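Local coordinates for protein elafin (Homo sapiens, PDB 6ATU) that inhibits neutrophil and pancreatic elastase in skin through its WAP-type four-disulfide core domain, the part described here, and may limit elastase-mediated tissue proteolysis, at residues T38-I43 against M53-P58; L22-M27 against C46-C51. All blocks are in the same frame, centred on the assembly; numbering follows the deposited sequence.

Contact 1 (T38-I43 against M53-P58); sequences TDCPGI and MACFVP
C40 and C55 lie opposite each other with their CA atoms 5.6 Å apart, where the loop 38-43 passes alongside the strand 53-56 and its extension, the end-to-end directions of the touching parts differing by only 27°. Both side chains of this pair set out toward the partner segment and close a disulfide, C40 SG to C55 SG 2.1 Å, with a left-handed C-S-S-C torsion of -78°. The same rotamer in both cysteines turns each sulfur to its partner, and the bridge with its torsion sets C40 CB 3.6 Å from C55 CB. The pyrrolidine of P41 flanks the bridge, its CD 4.4 Å from C55 SG. Further along, the two chains meet again through I43. Its carbonyl oxygen I43 O sits 3.3 Å from P58 CD. The ethyl arm of I43, whose chi1 of 74° directs CG1 toward the proline, crosses the ring obliquely, with I43 CG1 and I43 CD1 each 3.9 Å from P58 CD; V57 CG1 is a marginal neighbour of I43 CD1 at 4.5 Å. The polar groups of the loop look to other partners: C40 O and G42 O both receive K14 NZ, and D39 OD2 accepts the backbone N of L35 and of K36, just before the segment, while P58 also packs on K45 of the strand 45-48. Within the four-disulfide core, the C-terminal end of the chain is therefore fastened to this loop covalently at one point, with a small apolar patch near the surface around I43 and P58 adding van der Waals contact.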
# COMPACT_ATOMS: atom_id res chain seq x y z
N THR A 38 5.69 8.20 1.19
CA THR A 38 5.90 9.31 2.12
C THR A 38 4.59 9.77 2.73
O THR A 38 4.60 10.47 3.73
CB THR A 38 6.72 10.50 1.49
OG1 THR A 38 6.06 11.01 0.35
CG2 THR A 38 8.11 10.05 1.07
N ASP A 39 3.46 9.27 2.23
CA ASP A 39 2.17 9.44 2.95
C ASP A 39 2.03 8.51 4.16
O ASP A 39 1.11 8.67 4.93
CB ASP A 39 0.97 9.24 2.02
CG ASP A 39 1.00 10.17 0.80
OD1 ASP A 39 1.59 11.27 0.89
OD2 ASP A 39 0.47 9.78 -0.25
N CYS A 40 2.95 7.54 4.31
CA CYS A 40 2.84 6.54 5.37
C CYS A 40 3.89 6.81 6.42
O CYS A 40 4.98 7.26 6.11
CB CYS A 40 3.05 5.15 4.80
SG CYS A 40 1.82 4.66 3.57
N PRO A 41 3.57 6.51 7.68
CA PRO A 41 4.52 6.76 8.79
C PRO A 41 5.65 5.73 8.86
O PRO A 41 5.55 4.65 8.29
CB PRO A 41 3.64 6.65 10.05
CG PRO A 41 2.49 5.78 9.62
CD PRO A 41 2.25 6.05 8.17
N GLY A 42 6.70 6.10 9.58
CA GLY A 42 7.82 5.20 9.83
C GLY A 42 8.37 4.59 8.56
O GLY A 42 8.57 5.28 7.56
N ILE A 43 8.51 3.27 8.57
CA ILE A 43 9.16 2.58 7.48
C ILE A 43 8.16 2.03 6.50
O ILE A 43 8.53 1.35 5.55
CB ILE A 43 10.06 1.43 8.00
CG1 ILE A 43 9.26 0.22 8.48
CG2 ILE A 43 10.95 1.93 9.14
CD1 ILE A 43 10.13 -1.02 8.62
N MET A 53 -5.18 1.23 -1.89
CA MET A 53 -3.82 1.46 -1.39
C MET A 53 -3.80 1.69 0.12
O MET A 53 -4.72 2.24 0.69
CB MET A 53 -3.17 2.64 -2.10
CG MET A 53 -3.15 2.58 -3.62
SD MET A 53 -1.88 1.51 -4.31
CE MET A 53 -0.35 2.38 -3.91
N ALA A 54 -2.76 1.19 0.76
CA ALA A 54 -2.65 1.24 2.21
C ALA A 54 -1.20 1.20 2.65
O ALA A 54 -0.31 0.91 1.86
CB ALA A 54 -3.42 0.10 2.83
N CYS A 55 -0.97 1.51 3.92
CA CYS A 55 0.36 1.58 4.45
C CYS A 55 0.75 0.22 5.06
O CYS A 55 0.04 -0.31 5.92
CB CYS A 55 0.45 2.71 5.48
SG CYS A 55 0.16 4.32 4.74
N PHE A 56 1.86 -0.34 4.59
CA PHE A 56 2.33 -1.67 5.03
C PHE A 56 3.77 -1.62 5.51
O PHE A 56 4.63 -1.05 4.85
CB PHE A 56 2.29 -2.63 3.88
CG PHE A 56 0.93 -3.12 3.55
CD1 PHE A 56 0.44 -4.28 4.14
CD2 PHE A 56 0.17 -2.47 2.60
CE1 PHE A 56 -0.80 -4.77 3.79
CE2 PHE A 56 -1.08 -2.95 2.24
CZ PHE A 56 -1.57 -4.10 2.83
N VAL A 57 4.02 -2.30 6.63
CA VAL A 57 5.37 -2.68 7.01
C VAL A 57 5.99 -3.55 5.91
O VAL A 57 5.44 -4.58 5.58
CB VAL A 57 5.38 -3.45 8.33
CG1 VAL A 57 6.77 -3.99 8.65
CG2 VAL A 57 4.87 -2.58 9.47
N PRO A 58 7.09 -3.11 5.31
CA PRO A 58 7.74 -3.88 4.25
C PRO A 58 8.70 -4.94 4.79
O PRO A 58 9.03 -4.94 5.98
CB PRO A 58 8.50 -2.82 3.47
CG PRO A 58 8.88 -1.83 4.50
CD PRO A 58 7.82 -1.85 5.57

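Contact 2 (L22-M27 against C46-C51); sequences LIRCAM and CCEGSC
C25 N donates to S50 O over 2.7 Å, the main polar tie between the loop 22-27 and the turn that follows strand 45-48. C25 N lies almost straight out from the S50 carbonyl, although its N-H points somewhat off the oxygen (146° at the hydrogen). The same oxygen also receives a CA-H contact from R24, R24 CA to S50 O 3.2 Å. One residue back the roles reverse, with S50 CA approaching I23 O at 3.2 Å. A weak hydrogen bond runs from R24 NE to G49 O, 3.1 Å long and bent to 131° at the hydrogen. R24 reaches it because its chain bends at both chi2 and chi3: CB starts away from the turn, yet the guanidinium returns over it. One face of that group rests on the aliphatic part of E48, whose CG lies 3.9 Å above the plane, over the centre. The carboxylate is turned 56° from the guanidinium and does not touch it, so any attraction between the two charges is probably long-range. In WAP-type inhibitors a loop at this position is the protease-binding one, and the exposure of 22-27 is consistent with that. An inverse gamma turn centred on A26 carries a weak M27 N to C25 O bond. The loop is also tied covalently to the core, C25 SG to C51 SG 2.1 Å, the two sulfurs coming from different rotamers to close a right-handed bridge; P30 packs against both cysteines. M27 SD settles 3.8 Å from C51 SG at one end of the contact; at the other, I23 CG2 lies 4.2 Å from S50 CB.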
# COMPACT_ATOMS: atom_id res chain seq x y z
N LEU A 22 -3.19 -11.48 -2.45
CA LEU A 22 -3.92 -12.23 -3.48
C LEU A 22 -5.42 -12.26 -3.19
O LEU A 22 -6.13 -13.18 -3.57
CB LEU A 22 -3.34 -13.64 -3.60
CG LEU A 22 -1.89 -13.67 -4.09
CD1 LEU A 22 -1.30 -15.06 -3.84
CD2 LEU A 22 -1.76 -13.29 -5.56
N ILE A 23 -5.88 -11.19 -2.57
CA ILE A 23 -7.25 -11.07 -2.15
C ILE A 23 -7.66 -9.61 -2.47
O ILE A 23 -6.92 -8.69 -2.17
CB ILE A 23 -7.37 -11.47 -0.66
CG1 ILE A 23 -8.70 -11.09 -0.08
CG2 ILE A 23 -6.26 -10.86 0.19
CD1 ILE A 23 -8.99 -11.82 1.23
N ARG A 24 -8.74 -9.43 -3.23
CA ARG A 24 -9.20 -8.08 -3.62
C ARG A 24 -10.69 -7.95 -3.32
O ARG A 24 -11.44 -8.91 -3.45
CB ARG A 24 -8.97 -7.83 -5.11
CG ARG A 24 -7.51 -7.75 -5.54
CD ARG A 24 -6.86 -6.42 -5.21
NE ARG A 24 -5.50 -6.58 -4.68
CZ ARG A 24 -4.39 -6.75 -5.41
NH1 ARG A 24 -3.22 -6.87 -4.82
NH2 ARG A 24 -4.46 -6.78 -6.74
N CYS A 25 -11.10 -6.75 -2.92
CA CYS A 25 -12.53 -6.41 -2.90
C CYS A 25 -13.01 -6.18 -4.33
O CYS A 25 -12.21 -5.87 -5.20
CB CYS A 25 -12.79 -5.17 -2.04
SG CYS A 25 -12.03 -3.63 -2.62
N ALA A 26 -14.31 -6.39 -4.58
CA ALA A 26 -14.86 -6.22 -5.93
C ALA A 26 -15.33 -4.80 -6.07
O ALA A 26 -16.52 -4.52 -5.92
CB ALA A 26 -16.01 -7.20 -6.18
N MET A 27 -14.38 -3.91 -6.27
CA MET A 27 -14.62 -2.49 -6.44
C MET A 27 -13.70 -2.05 -7.53
O MET A 27 -12.53 -2.40 -7.52
CB MET A 27 -14.28 -1.69 -5.18
CG MET A 27 -15.21 -1.89 -4.02
SD MET A 27 -14.78 -0.83 -2.61
CE MET A 27 -15.64 0.67 -3.04
N CYS A 46 3.50 2.52 0.80
CA CYS A 46 2.17 2.60 0.25
C CYS A 46 2.05 1.49 -0.78
O CYS A 46 2.84 1.43 -1.73
CB CYS A 46 1.91 3.96 -0.41
SG CYS A 46 0.19 4.18 -0.92
N CYS A 47 1.08 0.60 -0.59
CA CYS A 47 0.98 -0.65 -1.39
C CYS A 47 -0.46 -0.96 -1.76
O CYS A 47 -1.38 -0.69 -0.99
CB CYS A 47 1.55 -1.84 -0.60
SG CYS A 47 3.20 -1.55 0.13
N GLU A 48 -0.65 -1.58 -2.91
CA GLU A 48 -1.93 -2.20 -3.26
C GLU A 48 -2.28 -3.26 -2.21
O GLU A 48 -1.58 -4.24 -2.07
CB GLU A 48 -1.87 -2.82 -4.67
CG GLU A 48 -3.23 -3.00 -5.35
CD GLU A 48 -3.90 -1.67 -5.72
OE1 GLU A 48 -3.52 -1.10 -6.77
OE2 GLU A 48 -4.80 -1.19 -4.97
N GLY A 49 -3.30 -2.98 -1.42
CA GLY A 49 -3.81 -3.92 -0.46
C GLY A 49 -5.00 -4.70 -0.98
O GLY A 49 -5.23 -4.79 -2.19
N SER A 50 -5.74 -5.28 -0.06
CA SER A 50 -6.92 -6.07 -0.39
C SER A 50 -8.07 -5.20 -0.87
O SER A 50 -8.98 -5.69 -1.55
CB SER A 50 -7.37 -6.86 0.84
OG SER A 50 -7.67 -5.98 1.91
N CYS A 51 -8.09 -3.92 -0.44
CA CYS A 51 -9.10 -2.97 -0.90
C CYS A 51 -8.59 -1.52 -0.94
O CYS A 51 -8.80 -0.74 -0.02
CB CYS A 51 -10.36 -3.08 -0.05
SG CYS A 51 -11.86 -2.51 -0.90

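The two contacts lie on opposite sides of the chain's centre, their own centres about 15 Å apart, and the antiparallel hairpin joins them: contact 2 uses strand 45-48 and the turn after it, contact 1 the returning strand 53-56. A probable hydrogen bond, C47 N to A54 O at 2.8 Å, ties the strands, and M53 CE packs 3.5 Å from C46 SG. R33 NH1 is shared, bonding C51 O and M53 O. Each contact holds one complete disulfide; the remaining two, C18-C47 and C34-C46, are attached to strand 45-48 of contact 2. The probable protease-binding loop 22-27 is thus connected through the hairpin to the disulfide-tied C-terminal end.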